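Acyl-coenzyme A oxidase 3 (Yarrowia lipolytica, PDB 5YS9) oxidises acyl-CoA substrates of various chain lengths to (2E)-enoyl-CoA with FAD as cofactor, passing the electrons to O2 to give hydrogen peroxide in peroxisomal fatty acid beta-oxidation. Local coordinates at residues A[184-189]-A[268-273]. Numbering follows the deposited sequence.
Sequences TDEFII and NVRIPR
Phe187 lies opposite Ile271, and Ile189 opposite Val269, as hydrogen-bonded pairs of the antiparallel strands 186-189 and 269-272 in the beta domain of the acyl-CoA dehydrogenase/oxidase fold, the two short strands running at 149° to each other. Each pair exchanges two backbone hydrogen bonds; Phe187 N to Ile271 O, at 2.7 Å, is the shortest of the four. A fifth bond, from Arg273 N to Asp185 O, extends the pairing to the turn. Toward strand 177-181, Asp185 and Glu186 together stand opposite the single residue Ile181, a G1 beta bulge that the left-handed backbone of Asp185 fits.

Branched and aromatic side chains suit the buried face of Phe187, Ile189, Val269 and Ile271, which packs against Phe229 and Val231 of strand 222-232. The Ile271 branch ending in CD1 lies between backbone N and carbonyl carbon (chi1 62°), which brings CG1 to 3.7 Å from Phe187 CB and CD1 to 4.0 Å from Ile189 CD1. The Phe187 ring turns its edge to Arg273, with CE2 3.5 Å from Arg273 O, and meets Phe229 edge-to-face.

On the more exposed face of Ile188 and Arg270, a long charged chain suits Arg270: it crosses Glu186 at about a right angle, and its NH1 reaches Glu186 OE1 at 3.2 Å in a salt bridge, the oxygen lying near the guanidinium plane. Thr184 OG1 also donates to OE1, from the anti side and well out of the carboxylate plane, so two donors grip one oxygen. With an alanine at Glu186, the Arg270 guanidinium is likely to lose its carboxylate mate and the Thr184 hydroxyl its acceptor.

Beside the bulge, the Arg273 chain bends at chi3 (93°), and its guanidinium lies nearly coplanar with the Asp185 carboxylate. Tyr180 OH also bonds Asp185 OD1, and Val283 O takes Arg273 NE, so both ends of the salt bridge are anchored; within it, Arg273 NH2 meets the syn lone pair of Asp185 OD1 at 2.8 Å.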
ATOM      1  N   THR A 184     -45.624  -8.197 -26.712  1.00 63.79           N
ATOM      2  CA  THR A 184     -44.574  -8.898 -27.413  1.00 56.28           C
ATOM      3  C   THR A 184     -43.907  -9.973 -26.589  1.00 48.60           C
ATOM      4  O   THR A 184     -43.039 -10.663 -27.075  1.00 47.81           O
ATOM      5  CB  THR A 184     -43.528  -7.916 -27.911  1.00 59.75           C
ATOM      6  OG1 THR A 184     -43.222  -7.005 -26.861  1.00 63.54           O
ATOM      7  CG2 THR A 184     -44.077  -7.138 -29.064  1.00 61.53           C
ATOM      8  N   ASP A 185     -44.332 -10.135 -25.349  1.00 47.45           N
ATOM      9  CA  ASP A 185     -43.691 -11.086 -24.457  1.00 48.46           C
ATOM     10  C   ASP A 185     -42.189 -10.833 -24.293  1.00 51.47           C
ATOM     11  O   ASP A 185     -41.380 -11.741 -24.380  1.00 46.81           O
ATOM     12  CB  ASP A 185     -43.949 -12.509 -24.921  1.00 40.69           C
ATOM     13  CG  ASP A 185     -43.792 -13.502 -23.819  1.00 42.96           C
ATOM     14  OD1 ASP A 185     -43.981 -13.127 -22.658  1.00 42.83           O
ATOM     15  OD2 ASP A 185     -43.472 -14.655 -24.106  1.00 40.79           O
ATOM     16  N   GLU A 186     -41.841  -9.575 -24.078  1.00 48.70           N
ATOM     17  CA  GLU A 186     -40.468  -9.111 -24.000  1.00 47.12           C
ATOM     18  C   GLU A 186     -40.178  -8.313 -22.722  1.00 45.48           C
ATOM     19  O   GLU A 186     -41.085  -7.823 -22.047  1.00 42.82           O
ATOM     20  CB  GLU A 186     -40.189  -8.243 -25.227  1.00 50.06           C
ATOM     21  CG  GLU A 186     -40.095  -9.026 -26.547  1.00 49.75           C
ATOM     22  CD  GLU A 186     -39.692  -8.138 -27.727  1.00 51.05           C
ATOM     23  OE1 GLU A 186     -40.208  -7.006 -27.848  1.00 48.28           O
ATOM     24  OE2 GLU A 186     -38.846  -8.568 -28.535  1.00 54.89           O
ATOM     25  N   PHE A 187     -38.897  -8.219 -22.380  1.00 48.09           N
ATOM     26  CA  PHE A 187     -38.417  -7.180 -21.468  1.00 45.92           C
ATOM     27  C   PHE A 187     -37.736  -6.063 -22.257  1.00 43.06           C
ATOM     28  O   PHE A 187     -37.049  -6.325 -23.229  1.00 38.22           O
ATOM     29  CB  PHE A 187     -37.457  -7.731 -20.417  1.00 42.58           C
ATOM     30  CG  PHE A 187     -38.107  -8.642 -19.434  1.00 42.18           C
ATOM     31  CD1 PHE A 187     -38.956  -8.132 -18.470  1.00 40.32           C
ATOM     32  CD2 PHE A 187     -37.873 -10.014 -19.479  1.00 41.34           C
ATOM     33  CE1 PHE A 187     -39.550  -8.973 -17.555  1.00 43.47           C
ATOM     34  CE2 PHE A 187     -38.480 -10.866 -18.578  1.00 43.01           C
ATOM     35  CZ  PHE A 187     -39.317 -10.345 -17.607  1.00 43.36           C
ATOM     36  N   ILE A 188     -37.963  -4.827 -21.815  1.00 42.44           N
ATOM     37  CA  ILE A 188     -37.210  -3.676 -22.237  1.00 41.49           C
ATOM     38  C   ILE A 188     -36.167  -3.374 -21.153  1.00 41.75           C
ATOM     39  O   ILE A 188     -36.524  -2.951 -20.050  1.00 41.39           O
ATOM     40  CB  ILE A 188     -38.112  -2.452 -22.421  1.00 40.77           C
ATOM     41  CG1 ILE A 188     -39.221  -2.759 -23.452  1.00 45.85           C
ATOM     42  CG2 ILE A 188     -37.287  -1.241 -22.870  1.00 38.98           C
ATOM     43  CD1 ILE A 188     -40.146  -1.562 -23.727  1.00 46.28           C
ATOM     44  N   ILE A 189     -34.886  -3.558 -21.498  1.00 40.04           N
ATOM     45  CA  ILE A 189     -33.766  -3.201 -20.635  1.00 39.22           C
ATOM     46  C   ILE A 189     -33.325  -1.755 -20.898  1.00 38.11           C
ATOM     47  O   ILE A 189     -32.985  -1.405 -22.043  1.00 37.41           O
ATOM     48  CB  ILE A 189     -32.555  -4.111 -20.836  1.00 42.36           C
ATOM     49  CG1 ILE A 189     -32.961  -5.618 -20.813  1.00 47.52           C
ATOM     50  CG2 ILE A 189     -31.504  -3.784 -19.778  1.00 41.06           C
ATOM     51  CD1 ILE A 189     -33.838  -6.034 -19.639  1.00 46.88           C
ATOM     52  N   ASN A 268     -33.584   1.009 -24.432  1.00 38.01           N
ATOM     53  CA  ASN A 268     -34.754   0.353 -24.989  1.00 42.28           C
ATOM     54  C   ASN A 268     -34.457  -0.943 -25.708  1.00 38.50           C
ATOM     55  O   ASN A 268     -35.017  -1.236 -26.751  1.00 34.18           O
ATOM     56  CB  ASN A 268     -35.528   1.349 -25.847  1.00 47.43           C
ATOM     57  CG  ASN A 268     -35.917   2.579 -25.030  1.00 57.80           C
ATOM     58  OD1 ASN A 268     -36.503   2.453 -23.936  1.00 61.91           O
ATOM     59  ND2 ASN A 268     -35.530   3.768 -25.508  1.00 58.63           N
ATOM     60  N   VAL A 269     -33.592  -1.734 -25.095  1.00 36.46           N
ATOM     61  CA  VAL A 269     -33.159  -2.992 -25.678  1.00 39.19           C
ATOM     62  C   VAL A 269     -34.236  -4.050 -25.400  1.00 40.48           C
ATOM     63  O   VAL A 269     -34.645  -4.271 -24.257  1.00 39.58           O
ATOM     64  CB  VAL A 269     -31.807  -3.402 -25.089  1.00 38.41           C
ATOM     65  CG1 VAL A 269     -31.405  -4.795 -25.501  1.00 36.92           C
ATOM     66  CG2 VAL A 269     -30.767  -2.393 -25.513  1.00 42.50           C
ATOM     67  N   ARG A 270     -34.687  -4.680 -26.462  1.00 42.04           N
ATOM     68  CA  ARG A 270     -35.797  -5.584 -26.412  1.00 47.52           C
ATOM     69  C   ARG A 270     -35.226  -6.982 -26.263  1.00 42.52           C
ATOM     70  O   ARG A 270     -34.390  -7.379 -27.052  1.00 40.76           O
ATOM     71  CB  ARG A 270     -36.626  -5.417 -27.696  1.00 57.73           C
ATOM     72  CG  ARG A 270     -37.376  -4.072 -27.820  1.00 62.39           C
ATOM     73  CD  ARG A 270     -38.848  -4.314 -28.207  1.00 74.91           C
ATOM     74  NE  ARG A 270     -39.723  -3.128 -28.351  1.00 77.53           N
ATOM     75  CZ  ARG A 270     -41.048  -3.095 -28.108  1.00 77.45           C
ATOM     76  NH1 ARG A 270     -41.724  -4.170 -27.677  1.00 78.06           N
ATOM     77  NH2 ARG A 270     -41.717  -1.958 -28.283  1.00 75.40           N
ATOM     78  N   ILE A 271     -35.613  -7.707 -25.216  1.00 41.18           N
ATOM     79  CA  ILE A 271     -35.224  -9.119 -25.088  1.00 43.85           C
ATOM     80  C   ILE A 271     -36.457 -10.005 -24.843  1.00 43.47           C
ATOM     81  O   ILE A 271     -37.421  -9.537 -24.249  1.00 45.73           O
ATOM     82  CB  ILE A 271     -34.185  -9.389 -23.961  1.00 42.20           C
ATOM     83  CG1 ILE A 271     -34.722  -9.025 -22.599  1.00 39.28           C
ATOM     84  CG2 ILE A 271     -32.871  -8.660 -24.220  1.00 45.42           C
ATOM     85  CD1 ILE A 271     -33.841  -9.527 -21.491  1.00 40.42           C
ATOM     86  N   PRO A 272     -36.418 -11.287 -25.259  1.00 40.69           N
ATOM     87  CA  PRO A 272     -37.577 -12.128 -24.897  1.00 40.58           C
ATOM     88  C   PRO A 272     -37.688 -12.300 -23.368  1.00 39.35           C
ATOM     89  O   PRO A 272     -36.668 -12.239 -22.681  1.00 40.90           O
ATOM     90  CB  PRO A 272     -37.287 -13.463 -25.611  1.00 39.67           C
ATOM     91  CG  PRO A 272     -36.213 -13.174 -26.621  1.00 40.04           C
ATOM     92  CD  PRO A 272     -35.396 -12.061 -25.993  1.00 39.80           C
ATOM     93  N   ARG A 273     -38.905 -12.465 -22.850  1.00 38.39           N
ATOM     94  CA  ARG A 273     -39.138 -12.885 -21.442  1.00 42.31           C
ATOM     95  C   ARG A 273     -38.246 -14.063 -20.966  1.00 43.24           C
ATOM     96  O   ARG A 273     -37.750 -14.106 -19.815  1.00 43.35           O
ATOM     97  CB  ARG A 273     -40.603 -13.306 -21.259  1.00 46.84           C
ATOM     98  CG  ARG A 273     -41.071 -13.504 -19.818  1.00 49.77           C
ATOM     99  CD  ARG A 273     -42.549 -13.951 -19.750  1.00 54.65           C
ATOM    100  NE  ARG A 273     -42.597 -15.420 -19.709  1.00 58.01           N
ATOM    101  CZ  ARG A 273     -42.897 -16.229 -20.717  1.00 57.06           C
ATOM    102  NH1 ARG A 273     -42.828 -17.536 -20.532  1.00 62.04           N
ATOM    103  NH2 ARG A 273     -43.273 -15.758 -21.891  1.00 58.42           N
TER